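Local coordinates for protein lactococcus lactis MG1363 DpsA (Lactococcus lactis, PDB 1ZS3) that probably protects DNA and handles iron under oxidative stress as a dodecameric Dps protein of the ferritin superfamily, and probably binds DNA through an N-terminal helix, at residues Gln66-Tyr71 against Val149-Tyr154; Gly32-Asn37 against Met127-Ala132. All coordinates share one frame; numbering follows the deposited sequence.

Contact 1: Gln66-Tyr71 against Val149-Tyr154; sequences QREVEY and VELYGY
Tyr-71 and Tyr-154 bury more surface here than any other pair, their side chains meeting between helices 55-81 and 142-165 of the ferritin-like bundle; the axes of the two short segments run antiparallel at 163° and come within 11.7 Å. The two rings lean obliquely, planes 44° apart, and touch where Tyr-71 CE2 lies 3.9 Å from Tyr-154 CD2. Over one face of the Tyr-71 ring sits Leu-151 CD1, 4.2 Å from the ring centroid and close enough to the normal for a CH-pi contact. CG of Tyr-154 stands anti to the backbone N (chi1 173°), which sends the ring across to helix 55-81. There Arg-67 bends at chi2 and chi3, laying CB and CG against Tyr-154 OH (CG to OH 3.5 Å) and bringing its guanidinium above the ring: CZ is 4.8 Å from the centroid, an off-centre cation-pi contact. Arg-67 NH2 also forms a salt bridge with Glu-70 OE1, 3.2 Å away, though its bent hydrogen bond is weak. Were Tyr-154 replaced by an alanine, the Arg-67 guanidinium would probably lose its pi partner and a gap would be likely to open beside Tyr-71. With no hydrogen bond between the segments, cohesion rests on aromatic and aliphatic surfaces, supplemented by one charge over a ring.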
loop_
_atom_site.group_PDB
_atom_site.type_symbol
_atom_site.label_atom_id
_atom_site.label_comp_id
_atom_site.label_asym_id
_atom_site.label_seq_id
_atom_site.Cartn_x
_atom_site.Cartn_y
_atom_site.Cartn_z
ATOM N N GLN A 66 0.042 -18.443 -16.166
ATOM C CA GLN A 66 0.157 -18.389 -14.710
ATOM C C GLN A 66 -1.113 -18.828 -13.997
ATOM O O GLN A 66 -1.049 -19.379 -12.890
ATOM C CB GLN A 66 0.586 -16.971 -14.242
ATOM C CG GLN A 66 1.618 -17.076 -13.104
ATOM C CD GLN A 66 1.265 -16.237 -11.828
ATOM O OE1 GLN A 66 1.417 -16.738 -10.687
ATOM N NE2 GLN A 66 0.825 -14.975 -12.055
ATOM N N ARG A 67 -2.260 -18.616 -14.645
ATOM C CA ARG A 67 -3.513 -18.999 -14.060
ATOM C C ARG A 67 -3.703 -20.509 -14.147
ATOM O O ARG A 67 -4.342 -21.107 -13.268
ATOM C CB ARG A 67 -4.696 -18.290 -14.744
ATOM C CG ARG A 67 -4.684 -16.755 -14.699
ATOM C CD ARG A 67 -4.957 -16.109 -13.340
ATOM N NE ARG A 67 -6.397 -15.932 -13.197
ATOM C CZ ARG A 67 -7.188 -16.617 -12.360
ATOM N NH1 ARG A 67 -8.505 -16.371 -12.356
ATOM N NH2 ARG A 67 -6.683 -17.519 -11.517
ATOM N N GLU A 68 -3.200 -21.115 -15.217
ATOM C CA GLU A 68 -3.348 -22.563 -15.409
ATOM C C GLU A 68 -2.486 -23.294 -14.378
ATOM O O GLU A 68 -2.919 -24.288 -13.831
ATOM C CB GLU A 68 -3.029 -22.959 -16.852
ATOM C CG GLU A 68 -3.996 -22.387 -17.915
ATOM C CD GLU A 68 -5.228 -23.226 -18.223
ATOM O OE1 GLU A 68 -5.131 -24.119 -19.082
ATOM O OE2 GLU A 68 -6.315 -22.976 -17.653
ATOM N N VAL A 69 -1.313 -22.783 -14.056
ATOM C CA VAL A 69 -0.504 -23.326 -12.978
ATOM C C VAL A 69 -1.136 -23.074 -11.607
ATOM O O VAL A 69 -0.945 -23.853 -10.688
ATOM C CB VAL A 69 0.868 -22.671 -13.000
ATOM C CG1 VAL A 69 1.720 -23.044 -11.758
ATOM C CG2 VAL A 69 1.594 -23.014 -14.287
ATOM N N GLU A 70 -1.817 -21.952 -11.474
ATOM C CA GLU A 70 -2.494 -21.583 -10.260
ATOM C C GLU A 70 -3.616 -22.556 -9.940
ATOM O O GLU A 70 -3.845 -22.889 -8.773
ATOM C CB GLU A 70 -3.068 -20.187 -10.385
ATOM C CG GLU A 70 -2.374 -19.104 -9.558
ATOM C CD GLU A 70 -2.906 -17.696 -9.887
ATOM O OE1 GLU A 70 -4.113 -17.401 -9.609
ATOM O OE2 GLU A 70 -2.126 -16.891 -10.440
ATOM N N TYR A 71 -4.345 -22.957 -10.972
ATOM C CA TYR A 71 -5.423 -23.907 -10.850
ATOM C C TYR A 71 -4.833 -25.310 -10.668
ATOM O O TYR A 71 -5.442 -26.153 -10.018
ATOM C CB TYR A 71 -6.358 -23.840 -12.079
ATOM C CG TYR A 71 -7.371 -22.737 -11.963
ATOM C CD1 TYR A 71 -8.259 -22.726 -10.921
ATOM C CD2 TYR A 71 -7.416 -21.688 -12.878
ATOM C CE1 TYR A 71 -9.162 -21.732 -10.783
ATOM C CE2 TYR A 71 -8.334 -20.673 -12.740
ATOM C CZ TYR A 71 -9.195 -20.702 -11.672
ATOM O OH TYR A 71 -10.135 -19.725 -11.451
ATOM N N VAL A 149 -15.726 -25.703 -10.436
ATOM C CA VAL A 149 -16.686 -24.807 -11.040
ATOM C C VAL A 149 -15.973 -23.501 -11.386
ATOM O O VAL A 149 -16.197 -22.880 -12.426
ATOM C CB VAL A 149 -17.906 -24.566 -10.122
ATOM C CG1 VAL A 149 -18.742 -23.393 -10.620
ATOM C CG2 VAL A 149 -18.779 -25.829 -10.002
ATOM N N GLU A 150 -15.083 -23.070 -10.520
ATOM C CA GLU A 150 -14.381 -21.850 -10.765
ATOM C C GLU A 150 -13.687 -22.005 -12.099
ATOM O O GLU A 150 -13.826 -21.147 -12.948
ATOM C CB GLU A 150 -13.398 -21.584 -9.652
ATOM C CG GLU A 150 -13.838 -20.510 -8.656
ATOM C CD GLU A 150 -12.779 -20.307 -7.584
ATOM O OE1 GLU A 150 -11.657 -19.797 -7.916
ATOM O OE2 GLU A 150 -13.056 -20.739 -6.437
ATOM N N LEU A 151 -12.970 -23.115 -12.280
ATOM C CA LEU A 151 -12.181 -23.374 -13.484
ATOM C C LEU A 151 -13.033 -23.401 -14.757
ATOM O O LEU A 151 -12.649 -22.821 -15.784
ATOM C CB LEU A 151 -11.461 -24.702 -13.309
ATOM C CG LEU A 151 -10.615 -25.199 -14.466
ATOM C CD1 LEU A 151 -9.680 -24.131 -14.979
ATOM C CD2 LEU A 151 -9.820 -26.409 -14.030
ATOM N N TYR A 152 -14.173 -24.073 -14.686
ATOM C CA TYR A 152 -15.113 -24.088 -15.761
ATOM C C TYR A 152 -15.454 -22.686 -16.226
ATOM O O TYR A 152 -15.424 -22.418 -17.421
ATOM C CB TYR A 152 -16.362 -24.791 -15.284
ATOM C CG TYR A 152 -17.471 -24.748 -16.276
ATOM C CD1 TYR A 152 -18.667 -24.102 -15.968
ATOM C CD2 TYR A 152 -17.310 -25.297 -17.541
ATOM C CE1 TYR A 152 -19.682 -24.037 -16.889
ATOM C CE2 TYR A 152 -18.313 -25.218 -18.478
ATOM C CZ TYR A 152 -19.497 -24.581 -18.129
ATOM O OH TYR A 152 -20.505 -24.471 -18.992
ATOM N N GLY A 153 -15.767 -21.782 -15.294
ATOM C CA GLY A 153 -16.174 -20.428 -15.627
ATOM C C GLY A 153 -14.997 -19.597 -16.136
ATOM O O GLY A 153 -15.182 -18.777 -17.008
ATOM N N TYR A 154 -13.805 -19.804 -15.598
ATOM C CA TYR A 154 -12.624 -19.126 -16.106
ATOM C C TYR A 154 -12.319 -19.510 -17.559
ATOM O O TYR A 154 -12.018 -18.659 -18.377
ATOM C CB TYR A 154 -11.422 -19.446 -15.267
ATOM C CG TYR A 154 -10.147 -18.900 -15.860
ATOM C CD1 TYR A 154 -9.870 -17.521 -15.827
ATOM C CD2 TYR A 154 -9.212 -19.742 -16.471
ATOM C CE1 TYR A 154 -8.694 -17.014 -16.342
ATOM C CE2 TYR A 154 -8.034 -19.237 -16.996
ATOM C CZ TYR A 154 -7.794 -17.868 -16.938
ATOM O OH TYR A 154 -6.651 -17.374 -17.471
#

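Contact 2: Gly32-Asn37 against Met127-Ala132; sequences GHVLSN and MFITRA
Phe-128 reaches from helix 111-138 to His-33 and Val-34 on helix 27-51, joining two members of the four-helix bundle that defines the ferritin-like Dps fold. The segment axes come within 9.2 Å and lie at 140°, antiparallel but clearly splayed. The Phe-128 ring turns its edge toward the imidazole face of His-33 in an offset edge-to-face pair, planes 73° apart and centroids 5.5 Å apart. Its closest touch on that residue is made at the base of the imidazole, Phe-128 CD2 to His-33 CB at 3.7 Å. Asn-37 ND2 lies over one face of the same phenyl ring, 4.4 Å from Phe-128 CD1, a loose approach. Deeper in, Val-34 straddles Ile-129 with both methyls. CG1 is anti to the backbone N (chi1 168°) and CG2 lies beside that N, and from these two positions each methyl meets the same Ile-129 CG1; CG2 also packs on Phe-128 CB at 4.0 Å.

The polar ends are fixed from outside the two segments. His-33 ND1 is hydrogen-bonded to the carbonyl of Tyr-96, and Asn-37 OD1 to the backbone N of Lys-98, which ties both side chains to the end of helix 90-96 and the residues just beyond it. Behind this layer, one turn of helix 27-51 carries a side-chain bond of its own: Ser-36 OG donates to Gly-32 O over 3.0 Å.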
loop_
_atom_site.group_PDB
_atom_site.type_symbol
_atom_site.label_atom_id
_atom_site.label_comp_id
_atom_site.label_asym_id
_atom_site.label_seq_id
_atom_site.Cartn_x
_atom_site.Cartn_y
_atom_site.Cartn_z
ATOM N N GLY A 32 -7.476 -36.118 -13.461
ATOM C CA GLY A 32 -6.143 -36.439 -13.942
ATOM C C GLY A 32 -5.957 -36.008 -15.364
ATOM O O GLY A 32 -4.837 -35.680 -15.765
ATOM N N HIS A 33 -7.052 -36.031 -16.109
ATOM C CA HIS A 33 -7.078 -35.508 -17.436
ATOM C C HIS A 33 -7.142 -33.961 -17.419
ATOM O O HIS A 33 -6.616 -33.270 -18.313
ATOM C CB HIS A 33 -8.306 -36.041 -18.115
ATOM C CG HIS A 33 -8.257 -37.506 -18.513
ATOM N ND1 HIS A 33 -7.156 -38.122 -19.211
ATOM C CD2 HIS A 33 -9.232 -38.450 -18.440
ATOM C CE1 HIS A 33 -7.458 -39.390 -19.448
ATOM N NE2 HIS A 33 -8.716 -39.602 -19.057
ATOM N N VAL A 34 -7.837 -33.406 -16.415
ATOM C CA VAL A 34 -8.050 -31.980 -16.370
ATOM C C VAL A 34 -6.731 -31.374 -16.020
ATOM O O VAL A 34 -6.271 -30.498 -16.736
ATOM C CB VAL A 34 -9.090 -31.582 -15.336
ATOM C CG1 VAL A 34 -9.058 -30.102 -15.130
ATOM C CG2 VAL A 34 -10.444 -32.035 -15.807
ATOM N N LEU A 35 -6.098 -31.929 -14.985
ATOM C CA LEU A 35 -4.810 -31.447 -14.512
ATOM C C LEU A 35 -3.694 -31.601 -15.500
ATOM O O LEU A 35 -2.717 -30.832 -15.475
ATOM C CB LEU A 35 -4.368 -32.232 -13.278
ATOM C CG LEU A 35 -5.186 -31.988 -12.029
ATOM C CD1 LEU A 35 -4.780 -33.004 -11.003
ATOM C CD2 LEU A 35 -4.924 -30.564 -11.524
ATOM N N SER A 36 -3.806 -32.623 -16.340
ATOM C CA SER A 36 -2.709 -32.901 -17.276
ATOM C C SER A 36 -2.877 -31.904 -18.399
ATOM O O SER A 36 -1.886 -31.312 -18.846
ATOM C CB SER A 36 -2.649 -34.347 -17.774
ATOM O OG SER A 36 -2.060 -35.217 -16.811
ATOM N N ASN A 37 -4.122 -31.742 -18.841
ATOM C CA ASN A 37 -4.472 -30.694 -19.778
ATOM C C ASN A 37 -3.987 -29.315 -19.314
ATOM O O ASN A 37 -3.467 -28.543 -20.114
ATOM C CB ASN A 37 -5.986 -30.674 -20.054
ATOM C CG ASN A 37 -6.439 -31.836 -20.954
ATOM O OD1 ASN A 37 -5.617 -32.606 -21.433
ATOM N ND2 ASN A 37 -7.753 -31.979 -21.146
ATOM N N MET A 127 -15.038 -30.348 -21.881
ATOM C CA MET A 127 -15.716 -31.665 -21.914
ATOM C C MET A 127 -15.369 -32.494 -20.683
ATOM O O MET A 127 -16.240 -33.180 -20.163
ATOM C CB MET A 127 -15.319 -32.477 -23.168
ATOM C CG MET A 127 -15.943 -32.021 -24.511
ATOM S SD MET A 127 -14.845 -32.472 -25.921
ATOM C CE MET A 127 -14.849 -30.864 -27.032
ATOM N N PHE A 128 -14.121 -32.400 -20.224
ATOM C CA PHE A 128 -13.619 -33.143 -19.080
ATOM C C PHE A 128 -13.906 -32.498 -17.715
ATOM O O PHE A 128 -14.022 -33.212 -16.715
ATOM C CB PHE A 128 -12.114 -33.321 -19.232
ATOM C CG PHE A 128 -11.708 -34.148 -20.412
ATOM C CD1 PHE A 128 -11.804 -33.648 -21.706
ATOM C CD2 PHE A 128 -11.238 -35.451 -20.233
ATOM C CE1 PHE A 128 -11.429 -34.418 -22.792
ATOM C CE2 PHE A 128 -10.864 -36.210 -21.320
ATOM C CZ PHE A 128 -10.953 -35.693 -22.602
ATOM N N ILE A 129 -13.919 -31.157 -17.674
ATOM C CA ILE A 129 -14.146 -30.401 -16.444
ATOM C C ILE A 129 -15.590 -30.598 -16.058
ATOM O O ILE A 129 -15.874 -30.905 -14.919
ATOM C CB ILE A 129 -13.757 -28.914 -16.699
ATOM C CG1 ILE A 129 -12.230 -28.760 -16.618
ATOM C CG2 ILE A 129 -14.431 -28.000 -15.765
ATOM C CD1 ILE A 129 -11.641 -27.542 -17.357
ATOM N N THR A 130 -16.459 -30.387 -17.038
ATOM C CA THR A 130 -17.896 -30.629 -16.924
ATOM C C THR A 130 -18.203 -31.924 -16.178
ATOM O O THR A 130 -18.993 -31.934 -15.234
ATOM C CB THR A 130 -18.525 -30.590 -18.326
ATOM O OG1 THR A 130 -18.925 -29.240 -18.620
ATOM C CG2 THR A 130 -19.807 -31.374 -18.426
ATOM N N ARG A 131 -17.551 -32.992 -16.604
ATOM C CA ARG A 131 -17.741 -34.308 -16.040
ATOM C C ARG A 131 -17.197 -34.356 -14.626
ATOM O O ARG A 131 -17.823 -34.927 -13.750
ATOM C CB ARG A 131 -17.077 -35.380 -16.929
ATOM C CG ARG A 131 -17.843 -35.648 -18.235
ATOM C CD ARG A 131 -17.409 -36.923 -19.000
ATOM N NE ARG A 131 -16.634 -36.588 -20.210
ATOM C CZ ARG A 131 -16.003 -37.480 -20.991
ATOM N NH1 ARG A 131 -15.341 -37.047 -22.071
ATOM N NH2 ARG A 131 -16.021 -38.785 -20.688
ATOM N N ALA A 132 -16.034 -33.760 -14.385
ATOM C CA ALA A 132 -15.452 -33.795 -13.062
ATOM C C ALA A 132 -16.323 -33.002 -12.023
ATOM O O ALA A 132 -16.335 -33.320 -10.837
ATOM C CB ALA A 132 -14.054 -33.269 -13.089
#

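In the fold
Contacts 1 and 2 join four different helices, 27-51, 55-81, 111-138 and 142-165, and their centres are 12 Å apart. Their segments alternate along the sequence, each contact pairing one helix of the first hairpin with one of the second. They share an apolar core: Leu-151 CD2 lies 3.9 Å from Val-34 CG1, Leu-151 CG is 3.9 Å from Ile-129 CD1, and Tyr-152 CB is 3.8 Å from Ile-129 CG2. Leu-151 thus touches Tyr-71 as well as both helices of contact 2. Tyr-152 OH hydrogen-bonds to Glu-82 OE1 of a second subunit, so the residue that packs on Ile-129 also reaches a subunit interface of the dodecamer.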